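Hypothetical protein EF2904 (Enterococcus faecalis, PDB 2AZ4) is of unknown function but binds two zinc ions in a metallo-beta-lactamase fold and is probably a hydrolase, perhaps an RNA-binding exonuclease. Local coordinates at residues Val9-Gly14 / Ile419-Gly424; Gly19-Glu24 / Val401-Leu406; Phe33-Thr38 / Phe89-His94; Thr185-Leu190 / Met214-Ser219. All blocks are in the same frame, centred on the assembly; numbering follows the deposited sequence.

Interaction 1: Val9-Gly14 / Ile419-Gly424; sequences VTFHSG and ILPERG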
loop_
_atom_site.group_PDB
_atom_site.type_symbol
_atom_site.label_atom_id
_atom_site.label_comp_id
_atom_site.label_asym_id
_atom_site.label_seq_id
_atom_site.Cartn_x
_atom_site.Cartn_y
_atom_site.Cartn_z
ATOM N N VAL A 9 19.459 -0.046 -15.337
ATOM C CA VAL A 9 18.621 -0.036 -14.147
ATOM C C VAL A 9 19.424 0.518 -12.963
ATOM O O VAL A 9 20.510 0.015 -12.666
ATOM C CB VAL A 9 18.147 -1.472 -13.778
ATOM C CG1 VAL A 9 17.086 -1.439 -12.707
ATOM C CG2 VAL A 9 17.635 -2.238 -14.998
ATOM N N THR A 10 18.892 1.534 -12.284
ATOM C CA THR A 10 19.572 2.171 -11.162
ATOM C C THR A 10 18.710 2.076 -9.934
ATOM O O THR A 10 17.535 2.459 -9.975
ATOM C CB THR A 10 19.837 3.670 -11.372
ATOM O OG1 THR A 10 20.483 3.895 -12.622
ATOM C CG2 THR A 10 20.736 4.225 -10.251
ATOM N N PHE A 11 19.302 1.605 -8.844
ATOM C CA PHE A 11 18.613 1.467 -7.560
ATOM C C PHE A 11 18.893 2.676 -6.679
ATOM O O PHE A 11 19.771 2.663 -5.807
ATOM C CB PHE A 11 18.979 0.137 -6.893
ATOM C CG PHE A 11 18.577 -1.049 -7.719
ATOM C CD1 PHE A 11 17.332 -1.677 -7.511
ATOM C CD2 PHE A 11 19.411 -1.511 -8.752
ATOM C CE1 PHE A 11 16.936 -2.748 -8.311
ATOM C CE2 PHE A 11 19.019 -2.585 -9.557
ATOM C CZ PHE A 11 17.774 -3.203 -9.337
ATOM N N HIS A 12 18.145 3.742 -6.955
ATOM C CA HIS A 12 18.341 5.027 -6.296
ATOM C C HIS A 12 18.078 5.007 -4.810
ATOM O O HIS A 12 18.771 5.690 -4.068
ATOM C CB HIS A 12 17.452 6.098 -6.964
ATOM C CG HIS A 12 17.894 6.470 -8.351
ATOM N ND1 HIS A 12 19.073 7.142 -8.599
ATOM C CD2 HIS A 12 17.307 6.283 -9.560
ATOM C CE1 HIS A 12 19.193 7.356 -9.899
ATOM N NE2 HIS A 12 18.144 6.824 -10.506
ATOM N N SER A 13 17.082 4.230 -4.362
ATOM C CA SER A 13 16.562 4.375 -3.007
ATOM C C SER A 13 15.796 3.144 -2.565
ATOM O O SER A 13 15.329 2.367 -3.387
ATOM C CB SER A 13 15.619 5.588 -2.969
ATOM O OG SER A 13 15.245 5.945 -1.660
ATOM N N GLY A 14 15.639 2.973 -1.265
ATOM C CA GLY A 14 14.794 1.879 -0.768
ATOM C C GLY A 14 15.493 0.566 -0.498
ATOM O O GLY A 14 14.839 -0.448 -0.235
ATOM N N ILE A 419 21.207 -10.979 -7.867
ATOM C CA ILE A 419 21.940 -9.758 -7.548
ATOM C C ILE A 419 21.339 -9.148 -6.295
ATOM O O ILE A 419 20.128 -8.912 -6.239
ATOM C CB ILE A 419 21.837 -8.708 -8.683
ATOM C CG1 ILE A 419 22.612 -9.176 -9.914
ATOM C CG2 ILE A 419 22.349 -7.339 -8.198
ATOM C CD1 ILE A 419 22.386 -8.334 -11.150
ATOM N N LEU A 420 22.182 -8.905 -5.297
ATOM C CA LEU A 420 21.779 -8.213 -4.094
ATOM C C LEU A 420 22.259 -6.777 -4.246
ATOM O O LEU A 420 23.465 -6.512 -4.146
ATOM C CB LEU A 420 22.386 -8.855 -2.851
ATOM C CG LEU A 420 22.125 -10.349 -2.620
ATOM C CD1 LEU A 420 22.823 -10.807 -1.368
ATOM C CD2 LEU A 420 20.642 -10.677 -2.554
ATOM N N PRO A 421 21.318 -5.844 -4.497
ATOM C CA PRO A 421 21.705 -4.482 -4.867
ATOM C C PRO A 421 22.119 -3.646 -3.668
ATOM O O PRO A 421 21.709 -3.911 -2.531
ATOM C CB PRO A 421 20.434 -3.916 -5.506
ATOM C CG PRO A 421 19.316 -4.632 -4.824
ATOM C CD PRO A 421 19.851 -6.009 -4.434
ATOM N N GLU A 422 22.953 -2.648 -3.923
ATOM C CA GLU A 422 23.201 -1.640 -2.915
ATOM C C GLU A 422 22.721 -0.283 -3.425
ATOM O O GLU A 422 22.479 -0.104 -4.615
ATOM C CB GLU A 422 24.673 -1.607 -2.486
ATOM C CG GLU A 422 25.636 -1.093 -3.523
ATOM C CD GLU A 422 27.097 -1.257 -3.089
ATOM O OE1 GLU A 422 27.927 -0.403 -3.489
ATOM O OE2 GLU A 422 27.406 -2.226 -2.346
ATOM N N ARG A 423 22.585 0.663 -2.511
ATOM C CA ARG A 423 22.089 1.974 -2.860
ATOM C C ARG A 423 22.986 2.618 -3.925
ATOM O O ARG A 423 24.213 2.592 -3.810
ATOM C CB ARG A 423 21.969 2.828 -1.603
ATOM C CG ARG A 423 21.465 4.219 -1.872
ATOM C CD ARG A 423 21.619 5.091 -0.663
ATOM N NE ARG A 423 21.162 6.441 -0.981
ATOM C CZ ARG A 423 19.905 6.849 -0.855
ATOM N NH1 ARG A 423 19.581 8.100 -1.192
ATOM N NH2 ARG A 423 18.970 6.003 -0.404
ATOM N N GLY A 424 22.364 3.121 -4.991
ATOM C CA GLY A 424 23.076 3.802 -6.078
ATOM C C GLY A 424 23.539 2.910 -7.214
ATOM O O GLY A 424 23.949 3.393 -8.268
HETATM O O HOH W 1 16.860 7.686 -0.255
#
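Two flat groups carry this contact, the phenyl ring of Phe-11 and the guanidinium of Arg-423. Over one face of the phenyl ring lies CB of Pro-421, a CH-pi contact in which Pro-421 CB stands 4.2 Å from the centroid of the Phe-11 ring and 15° off its normal. One face of the Arg-423 guanidinium receives a backbone oxygen, His-12 O, 3.6 Å from Arg-423 CZ and over the centre of the group. At the guanidinium edge, in its plane, sits a water that accepts from Arg-423 NH2 at 2.7 Å and donates to Ser-13 OG at 2.8 Å. The arginine reaches this place because CG is anti to its backbone N (chi1 180°) and the chain continues extended to NE, so that it runs across the peptide following His-12.

Between the two flat groups the backbones meet once: Gly-424 N donates to Phe-11 O at 2.8 Å. The loop that turns here leads from strand 417-418 into the edge strand 426-428, which pairs with strand 7-13. Strand 7-13 carries a classic beta bulge, with His-12 and Ser-13 together opposite Val-22. Both Phe-11 and Pro-421 also touch Val-401 of strand 399-403, in the second sheet.

Ser-13 OG is hydrogen-bonded to Gly-20 O and to Glu-39. With a water at its edge, a carbonyl oxygen on its face and a salt bridge to Glu-39, the guanidinium has partners of opposite polarity, and Glu-39 probably offsets the nearby charge of Arg-58.

Interaction 2: Gly19-Glu24 / Val401-Leu406; sequences GGTVIE and VPIHTL. With ZN (zinc ion), chain D.
His-404 and Thr-21 approach each other obliquely, with Gly-19 beside the imidazole, and a single water joins all three. That water lies at the edge of the His-404 ring, in its plane, where it accepts from ND1 at 2.7 Å; it also accepts from Gly-19 N at 3.1 Å and is hydrogen-bonded to Thr-21 OG1 at 2.8 Å. Thr-21 offers the hydroxyl because OG1 is anti to its own carbonyl carbon (chi1 -59°), beside the backbone N. Gly-19 N comes within 3.3 Å of His-404 CE1 without bonding directly to the ring.

The histidine is held at both nitrogens, since NE2 binds a zinc ion at 2.3 Å. It stands on a backbone with positive phi and psi, and a chi1 of -147°, off the staggered values, goes with a ring that meets zinc at one nitrogen and the water at the other.

This is the last ligand in the sequence of the binuclear site of the metallo-beta-lactamase fold, delivered just beyond Ile-403; Asp-96, His-97 and Asp-189 complete the protein ligands of the same zinc. Thr-21 lies in the loop leading into strand 22-27 of the facing sheet.

Deeper between the sheets, Ile-403 and Ile-23 reach toward each other tip to tip, CD1 of one 4.1 Å from CD1 of the other. Ile-403 does so with CG1 in the crowded position between N and C (chi1 57°), whereas Ile-23 sends its CG1 out beside its backbone N. Met-214 of strand 212-216 touches both isoleucines.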
loop_
_atom_site.group_PDB
_atom_site.type_symbol
_atom_site.label_atom_id
_atom_site.label_comp_id
_atom_site.label_asym_id
_atom_site.label_seq_id
_atom_site.Cartn_x
_atom_site.Cartn_y
_atom_site.Cartn_z
ATOM N N GLY A 19 10.534 0.391 2.399
ATOM C CA GLY A 19 9.917 1.651 2.034
ATOM C C GLY A 19 10.859 2.541 1.267
ATOM O O GLY A 19 12.065 2.583 1.533
ATOM N N GLY A 20 10.310 3.253 0.296
ATOM C CA GLY A 20 11.095 4.238 -0.440
ATOM C C GLY A 20 11.854 3.675 -1.618
ATOM O O GLY A 20 12.837 4.289 -2.052
ATOM N N THR A 21 11.399 2.532 -2.151
ATOM C CA THR A 21 11.935 2.021 -3.430
ATOM C C THR A 21 11.775 3.034 -4.543
ATOM O O THR A 21 10.662 3.463 -4.863
ATOM C CB THR A 21 11.268 0.707 -3.882
ATOM O OG1 THR A 21 11.455 -0.289 -2.881
ATOM C CG2 THR A 21 11.906 0.184 -5.152
ATOM N N VAL A 22 12.896 3.444 -5.124
ATOM C CA VAL A 22 12.852 4.278 -6.310
ATOM C C VAL A 22 13.896 3.687 -7.241
ATOM O O VAL A 22 15.103 3.717 -6.952
ATOM C CB VAL A 22 13.155 5.773 -6.020
ATOM C CG1 VAL A 22 13.121 6.586 -7.303
ATOM C CG2 VAL A 22 12.180 6.357 -4.963
ATOM N N ILE A 23 13.416 3.133 -8.344
ATOM C CA ILE A 23 14.269 2.527 -9.329
ATOM C C ILE A 23 14.044 3.279 -10.613
ATOM O O ILE A 23 12.912 3.677 -10.912
ATOM C CB ILE A 23 13.936 1.008 -9.480
ATOM C CG1 ILE A 23 14.290 0.272 -8.170
ATOM C CG2 ILE A 23 14.595 0.404 -10.689
ATOM C CD1 ILE A 23 13.625 -1.107 -8.026
ATOM N N GLU A 24 15.135 3.469 -11.344
ATOM C CA GLU A 24 15.128 4.045 -12.674
ATOM C C GLU A 24 15.484 3.002 -13.714
ATOM O O GLU A 24 16.405 2.197 -13.525
ATOM C CB GLU A 24 16.135 5.191 -12.765
ATOM C CG GLU A 24 16.197 5.827 -14.138
ATOM C CD GLU A 24 17.237 6.934 -14.222
ATOM O OE1 GLU A 24 17.903 7.209 -13.208
ATOM O OE2 GLU A 24 17.393 7.525 -15.308
ATOM N N VAL A 401 16.437 -10.035 -8.355
ATOM C CA VAL A 401 16.933 -8.956 -7.513
ATOM C C VAL A 401 16.011 -8.747 -6.301
ATOM O O VAL A 401 14.961 -8.119 -6.456
ATOM C CB VAL A 401 17.010 -7.602 -8.305
ATOM C CG1 VAL A 401 17.675 -6.503 -7.458
ATOM C CG2 VAL A 401 17.716 -7.771 -9.605
ATOM N N PRO A 402 16.371 -9.276 -5.105
ATOM C CA PRO A 402 15.549 -8.927 -3.951
ATOM C C PRO A 402 15.595 -7.430 -3.635
ATOM O O PRO A 402 16.668 -6.797 -3.701
ATOM C CB PRO A 402 16.177 -9.734 -2.811
ATOM C CG PRO A 402 16.920 -10.869 -3.518
ATOM C CD PRO A 402 17.444 -10.218 -4.732
ATOM N N ILE A 403 14.415 -6.882 -3.338
ATOM C CA ILE A 403 14.246 -5.495 -2.908
ATOM C C ILE A 403 13.143 -5.482 -1.861
ATOM O O ILE A 403 12.529 -6.509 -1.622
ATOM C CB ILE A 403 13.850 -4.569 -4.072
ATOM C CG1 ILE A 403 12.544 -5.068 -4.740
ATOM C CG2 ILE A 403 15.023 -4.397 -5.032
ATOM C CD1 ILE A 403 11.951 -4.118 -5.762
ATOM N N HIS A 404 12.930 -4.330 -1.222
ATOM C CA HIS A 404 11.861 -4.172 -0.241
ATOM C C HIS A 404 11.966 -5.315 0.787
ATOM O O HIS A 404 11.015 -6.076 1.005
ATOM C CB HIS A 404 10.502 -4.170 -0.974
ATOM C CG HIS A 404 9.455 -3.308 -0.346
ATOM N ND1 HIS A 404 9.693 -2.006 0.041
ATOM C CD2 HIS A 404 8.149 -3.547 -0.087
ATOM C CE1 HIS A 404 8.579 -1.489 0.532
ATOM N NE2 HIS A 404 7.628 -2.407 0.465
ATOM N N THR A 405 13.150 -5.422 1.401
ATOM C CA THR A 405 13.501 -6.545 2.257
ATOM C C THR A 405 14.681 -6.193 3.193
ATOM O O THR A 405 15.578 -5.439 2.824
ATOM C CB THR A 405 13.787 -7.839 1.398
ATOM O OG1 THR A 405 14.070 -8.942 2.257
ATOM C CG2 THR A 405 14.955 -7.627 0.395
ATOM N N LEU A 406 14.635 -6.700 4.418
ATOM C CA LEU A 406 15.757 -6.587 5.366
ATOM C C LEU A 406 16.696 -7.814 5.316
ATOM O O LEU A 406 17.748 -7.816 5.968
ATOM C CB LEU A 406 15.252 -6.375 6.801
ATOM C CG LEU A 406 14.197 -5.303 7.085
ATOM C CD1 LEU A 406 13.850 -5.242 8.575
ATOM C CD2 LEU A 406 14.662 -3.964 6.596
HETATM ZN ZN ZN D . 5.415 -1.830 0.601
HETATM O O HOH W 2 12.004 -0.650 -0.129
HETATM O O HOH W 3 3.402 -0.945 1.390
HETATM O O HOH W 4 5.125 -2.999 2.608
#

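Interaction 3: Phe33-Thr38 / Phe89-His94; sequences FFDFGT and FLSHAH. With ZN (zinc ion), chain C.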
loop_
_atom_site.group_PDB
_atom_site.type_symbol
_atom_site.label_atom_id
_atom_site.label_comp_id
_atom_site.label_asym_id
_atom_site.label_seq_id
_atom_site.Cartn_x
_atom_site.Cartn_y
_atom_site.Cartn_z
ATOM N N PHE A 33 10.655 5.778 -13.711
ATOM C CA PHE A 33 10.955 5.624 -12.299
ATOM C C PHE A 33 9.743 4.971 -11.650
ATOM O O PHE A 33 8.618 5.150 -12.138
ATOM C CB PHE A 33 11.214 6.981 -11.606
ATOM C CG PHE A 33 12.421 7.764 -12.151
ATOM C CD1 PHE A 33 13.613 7.824 -11.434
ATOM C CD2 PHE A 33 12.338 8.468 -13.338
ATOM C CE1 PHE A 33 14.723 8.560 -11.933
ATOM C CE2 PHE A 33 13.451 9.198 -13.845
ATOM C CZ PHE A 33 14.628 9.237 -13.129
ATOM N N PHE A 34 9.983 4.259 -10.548
ATOM C CA PHE A 34 8.960 3.587 -9.732
ATOM C C PHE A 34 9.633 3.079 -8.462
ATOM O O PHE A 34 10.790 2.682 -8.500
ATOM C CB PHE A 34 8.329 2.398 -10.479
ATOM C CG PHE A 34 9.341 1.448 -11.092
ATOM C CD1 PHE A 34 9.793 1.633 -12.402
ATOM C CD2 PHE A 34 9.847 0.373 -10.355
ATOM C CE1 PHE A 34 10.728 0.783 -12.965
ATOM C CE2 PHE A 34 10.781 -0.504 -10.924
ATOM C CZ PHE A 34 11.228 -0.295 -12.215
ATOM N N ASP A 35 8.949 3.122 -7.320
ATOM C CA ASP A 35 7.749 3.929 -7.114
ATOM C C ASP A 35 8.199 5.340 -6.711
ATOM O O ASP A 35 9.132 5.877 -7.321
ATOM C CB ASP A 35 6.860 3.256 -6.049
ATOM C CG ASP A 35 6.259 1.943 -6.546
ATOM O OD1 ASP A 35 5.823 1.901 -7.725
ATOM O OD2 ASP A 35 6.183 0.958 -5.771
ATOM N N PHE A 36 7.551 5.947 -5.711
ATOM C CA PHE A 36 7.844 7.341 -5.342
ATOM C C PHE A 36 7.456 7.678 -3.881
ATOM O O PHE A 36 6.764 8.661 -3.628
ATOM C CB PHE A 36 7.143 8.307 -6.319
ATOM C CG PHE A 36 7.982 9.496 -6.683
ATOM C CD1 PHE A 36 9.112 9.337 -7.488
ATOM C CD2 PHE A 36 7.668 10.754 -6.216
ATOM C CE1 PHE A 36 9.907 10.422 -7.829
ATOM C CE2 PHE A 36 8.462 11.866 -6.553
ATOM C CZ PHE A 36 9.583 11.698 -7.351
ATOM N N GLY A 37 7.874 6.826 -2.943
ATOM C CA GLY A 37 7.706 7.086 -1.530
ATOM C C GLY A 37 9.033 7.526 -0.967
ATOM O O GLY A 37 9.999 7.726 -1.713
ATOM N N THR A 38 9.084 7.704 0.339
ATOM C CA THR A 38 10.327 8.043 1.013
ATOM C C THR A 38 10.746 6.850 1.835
ATOM O O THR A 38 9.913 5.996 2.160
ATOM C CB THR A 38 10.186 9.303 1.942
ATOM O OG1 THR A 38 9.440 8.964 3.117
ATOM C CG2 THR A 38 9.490 10.434 1.219
ATOM N N PHE A 89 5.759 5.665 -12.419
ATOM C CA PHE A 89 4.692 4.701 -12.191
ATOM C C PHE A 89 4.580 4.417 -10.718
ATOM O O PHE A 89 5.591 4.422 -9.978
ATOM C CB PHE A 89 4.961 3.410 -12.981
ATOM C CG PHE A 89 4.944 3.602 -14.452
ATOM C CD1 PHE A 89 3.803 3.288 -15.191
ATOM C CD2 PHE A 89 6.057 4.110 -15.119
ATOM C CE1 PHE A 89 3.779 3.482 -16.584
ATOM C CE2 PHE A 89 6.045 4.322 -16.510
ATOM C CZ PHE A 89 4.896 4.020 -17.242
ATOM N N LEU A 90 3.355 4.131 -10.284
ATOM C CA LEU A 90 3.080 3.885 -8.884
ATOM C C LEU A 90 2.354 2.542 -8.732
ATOM O O LEU A 90 1.225 2.385 -9.199
ATOM C CB LEU A 90 2.244 5.060 -8.353
ATOM C CG LEU A 90 1.711 5.180 -6.953
ATOM C CD1 LEU A 90 2.786 4.944 -5.873
ATOM C CD2 LEU A 90 1.003 6.548 -6.790
ATOM N N SER A 91 3.021 1.585 -8.092
ATOM C CA SER A 91 2.508 0.234 -7.973
ATOM C C SER A 91 1.177 0.222 -7.218
ATOM O O SER A 91 0.254 -0.459 -7.628
ATOM C CB SER A 91 3.539 -0.717 -7.313
ATOM O OG SER A 91 3.659 -0.563 -5.896
ATOM N N HIS A 92 1.111 0.958 -6.112
ATOM C CA HIS A 92 -0.089 1.045 -5.284
ATOM C C HIS A 92 -0.025 2.236 -4.310
ATOM O O HIS A 92 1.001 2.921 -4.201
ATOM C CB HIS A 92 -0.379 -0.285 -4.554
ATOM C CG HIS A 92 0.665 -0.682 -3.548
ATOM N ND1 HIS A 92 1.987 -0.888 -3.881
ATOM C CD2 HIS A 92 0.576 -0.932 -2.220
ATOM C CE1 HIS A 92 2.661 -1.269 -2.809
ATOM N NE2 HIS A 92 1.833 -1.284 -1.784
ATOM N N ALA A 93 -1.119 2.461 -3.584
ATOM C CA ALA A 93 -1.310 3.654 -2.761
ATOM C C ALA A 93 -0.528 3.744 -1.433
ATOM O O ALA A 93 -0.340 4.855 -0.883
ATOM C CB ALA A 93 -2.796 3.867 -2.504
ATOM N N HIS A 94 -0.083 2.604 -0.917
ATOM C CA HIS A 94 0.573 2.576 0.388
ATOM C C HIS A 94 1.644 3.647 0.531
ATOM O O HIS A 94 2.341 3.972 -0.425
ATOM C CB HIS A 94 1.097 1.164 0.725
ATOM C CG HIS A 94 0.011 0.217 1.130
ATOM N ND1 HIS A 94 0.160 -1.151 1.106
ATOM C CD2 HIS A 94 -1.243 0.446 1.595
ATOM C CE1 HIS A 94 -0.956 -1.731 1.511
ATOM N NE2 HIS A 94 -1.826 -0.786 1.816
HETATM ZN ZN ZN C . 1.957 -2.340 0.247
HETATM O O HOH W 5 2.425 -3.127 2.239
HETATM O O HOH W 3 3.402 -0.945 1.390
#
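A backbone bond from Phe-89 to Phe-33 and a two-pronged grip of the Asp-35 carboxylate on Ser-91 join strand 30-34 to the loop that follows its parallel neighbour, strand 85-89, in the buried core next to the zinc site. The strands' last direct link is Phe-89 N to Phe-33 O, 2.9 Å. Beyond it the chain turns through a cis peptide before Asp-35, and the carboxylate takes over the pairing. Asp-35 OD1 accepts from Ser-91 N at 2.8 Å and Asp-35 OD2 from Ser-91 OG at 2.9 Å, both donors approaching from above the carboxylate plane, the first 53° out of it. Because Ser-91 OG lies between its own N and carbonyl carbon (chi1 76°), the hydroxyl meets Asp-35 and also accepts from His-92 ND1 at 2.6 Å, with OG nearly in the imidazole plane.

The hydrogen-bond chain runs from imidazole through hydroxyl to carboxylate, and helps fix the rotation of a ring whose NE2 binds zinc at 2.3 Å. Asp-35 OD2 is also hydrogen-bonded to Tyr-186 OH and His-97 ND1, so the same carboxylate supports a ligand of the second zinc. His-92, His-94, Asp-96 and His-97 form the HxHxDH signature of the metallo-beta-lactamase superfamily, with Asp-35 in its second shell.

Interaction 4: Thr185-Leu190 / Met214-Ser219; sequences TYTGDL and MMEGVS. With ZN (zinc ion), chain C; ZN (zinc ion), chain D.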
loop_
_atom_site.group_PDB
_atom_site.type_symbol
_atom_site.label_atom_id
_atom_site.label_comp_id
_atom_site.label_asym_id
_atom_site.label_seq_id
_atom_site.Cartn_x
_atom_site.Cartn_y
_atom_site.Cartn_z
ATOM N N THR A 185 10.989 -6.997 -14.800
ATOM C CA THR A 185 9.736 -7.053 -14.081
ATOM C C THR A 185 9.922 -6.533 -12.670
ATOM O O THR A 185 10.878 -6.903 -11.997
ATOM C CB THR A 185 9.222 -8.517 -14.016
ATOM O OG1 THR A 185 9.033 -9.007 -15.352
ATOM C CG2 THR A 185 7.908 -8.583 -13.267
ATOM N N TYR A 186 8.993 -5.673 -12.240
ATOM C CA TYR A 186 8.954 -5.118 -10.902
ATOM C C TYR A 186 7.670 -5.607 -10.257
ATOM O O TYR A 186 6.601 -5.329 -10.769
ATOM C CB TYR A 186 8.947 -3.597 -10.991
ATOM C CG TYR A 186 8.716 -2.915 -9.660
ATOM C CD1 TYR A 186 9.552 -3.169 -8.558
ATOM C CD2 TYR A 186 7.634 -2.044 -9.485
ATOM C CE1 TYR A 186 9.336 -2.531 -7.327
ATOM C CE2 TYR A 186 7.407 -1.409 -8.266
ATOM C CZ TYR A 186 8.258 -1.650 -7.194
ATOM O OH TYR A 186 8.046 -1.017 -5.993
ATOM N N THR A 187 7.764 -6.354 -9.162
ATOM C CA THR A 187 6.566 -7.007 -8.605
ATOM C C THR A 187 5.627 -6.054 -7.872
ATOM O O THR A 187 4.436 -6.342 -7.732
ATOM C CB THR A 187 6.915 -8.166 -7.607
ATOM O OG1 THR A 187 7.677 -7.651 -6.506
ATOM C CG2 THR A 187 7.682 -9.259 -8.302
ATOM N N GLY A 188 6.175 -4.945 -7.388
ATOM C CA GLY A 188 5.495 -4.131 -6.391
ATOM C C GLY A 188 5.379 -4.992 -5.150
ATOM O O GLY A 188 6.228 -5.873 -4.915
ATOM N N ASP A 189 4.343 -4.743 -4.359
ATOM C CA ASP A 189 3.978 -5.605 -3.241
ATOM C C ASP A 189 2.893 -6.562 -3.689
ATOM O O ASP A 189 2.011 -6.157 -4.447
ATOM C CB ASP A 189 3.406 -4.754 -2.111
ATOM C CG ASP A 189 4.444 -3.973 -1.373
ATOM O OD1 ASP A 189 5.651 -4.023 -1.705
ATOM O OD2 ASP A 189 4.048 -3.294 -0.419
ATOM N N LEU A 190 2.938 -7.812 -3.203
ATOM C CA LEU A 190 2.010 -8.861 -3.641
ATOM C C LEU A 190 1.937 -10.119 -2.776
ATOM O O LEU A 190 2.805 -10.391 -1.965
ATOM C CB LEU A 190 2.245 -9.308 -5.083
ATOM C CG LEU A 190 3.585 -9.586 -5.781
ATOM C CD1 LEU A 190 4.824 -9.859 -4.938
ATOM C CD2 LEU A 190 3.417 -10.603 -6.872
ATOM N N MET A 214 12.692 -7.863 -10.219
ATOM C CA MET A 214 12.846 -7.011 -9.047
ATOM C C MET A 214 11.671 -7.280 -8.102
ATOM O O MET A 214 10.562 -6.822 -8.345
ATOM C CB MET A 214 12.944 -5.527 -9.459
ATOM C CG MET A 214 14.211 -5.204 -10.304
ATOM S SD MET A 214 14.203 -3.675 -11.273
ATOM C CE MET A 214 12.909 -4.055 -12.442
ATOM N N MET A 215 11.931 -8.038 -7.038
ATOM C CA MET A 215 10.880 -8.624 -6.202
ATOM C C MET A 215 10.993 -8.312 -4.712
ATOM O O MET A 215 12.070 -8.445 -4.116
ATOM C CB MET A 215 10.837 -10.148 -6.423
ATOM C CG MET A 215 9.877 -10.932 -5.507
ATOM S SD MET A 215 9.727 -12.628 -6.121
ATOM C CE MET A 215 8.582 -13.316 -4.931
ATOM N N GLU A 216 9.858 -7.938 -4.111
ATOM C CA GLU A 216 9.760 -7.717 -2.678
ATOM C C GLU A 216 10.099 -8.956 -1.838
ATOM O O GLU A 216 9.969 -10.106 -2.297
ATOM C CB GLU A 216 8.353 -7.214 -2.301
ATOM C CG GLU A 216 7.267 -8.245 -2.520
ATOM C CD GLU A 216 6.400 -8.437 -1.293
ATOM O OE1 GLU A 216 5.222 -8.036 -1.339
ATOM O OE2 GLU A 216 6.885 -9.001 -0.282
ATOM N N GLY A 217 10.570 -8.697 -0.619
ATOM C CA GLY A 217 10.885 -9.748 0.340
ATOM C C GLY A 217 10.492 -9.332 1.740
ATOM O O GLY A 217 11.270 -9.461 2.692
ATOM N N VAL A 218 9.268 -8.840 1.877
ATOM C CA VAL A 218 8.817 -8.305 3.161
ATOM C C VAL A 218 8.674 -9.403 4.229
ATOM O O VAL A 218 9.266 -9.294 5.320
ATOM C CB VAL A 218 7.520 -7.474 3.009
ATOM C CG1 VAL A 218 6.995 -7.036 4.368
ATOM C CG2 VAL A 218 7.774 -6.264 2.105
ATOM N N SER A 219 7.929 -10.463 3.917
ATOM C CA SER A 219 7.599 -11.450 4.945
ATOM C C SER A 219 8.833 -12.169 5.523
ATOM O O SER A 219 8.836 -12.541 6.695
ATOM C CB SER A 219 6.591 -12.469 4.449
ATOM O OG SER A 219 7.167 -13.317 3.468
HETATM ZN ZN ZN C . 1.957 -2.340 0.247
HETATM ZN ZN ZN D . 5.415 -1.830 0.601
HETATM O O HOH W 5 2.425 -3.127 2.239
HETATM O O HOH W 3 3.402 -0.945 1.390
HETATM O O HOH W 4 5.125 -2.999 2.608
#
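Glu-216 lays its CG against Leu-190 CD1, 3.8 Å away, while its carboxylate reaches the backbone beside them. OE1 accepts from Leu-190 N at 3.0 Å on the anti side, and OE2 accepts from Val-218 N at 3.2 Å, so one side chain pins both loops. CG lies between N and C (chi1 67°) and the chain bends at chi2, which turns the carboxylate toward residues 189-190. His-382 ND1 is a further partner of OE1.

The side chains of Asp-189 and Glu-216 cross at about a right angle, their carboxylate planes 64° apart and OD1 of Asp-189 4.1 Å from OE1 of Glu-216. Asp-189 OD2 bridges both zinc ions, 2.4 Å from the one bound by His-92, His-94 and His-167 and 2.2 Å from the one bound by Asp-96, His-97 and His-404.

Thr-187 OG1 is also shared, accepting from Glu-216 N at 3.3 Å and donating to Gly-188 O, which holds the turn between strand and ligand. Before it the backbones pair in parallel, Met-214 N to Thr-185 O and Thr-187 N to Met-214 O.

The two strands are the arms of a beta-alpha-beta unit whose helix 197-207 packs on Thr-185, Thr-187 and Leu-190; strand 399-403 continues the sheet past 212-216, and helix 385-395 covers Met-215.

From the N terminus, strand 7-13 opens interaction 1, which closes only near the C terminus at residues 419-424 and so embraces nearly the whole chain. Strand 22-27 follows and opens interaction 2, a second long loop lying within the first and ending at 401-406. Inside both, interactions 3 and 4 come in series: 33-38 meets 89-94 in the first sheet, and later 185-190 meets 214-219 in the second. None cross. Interactions 1 and 2 tie the two sheets of the sandwich together, whereas 3 and 4 each join neighbouring strands of one sheet where they lead into the metal site. Interactions 2, 3 and 4 converge on the zinc pair, sharing one water.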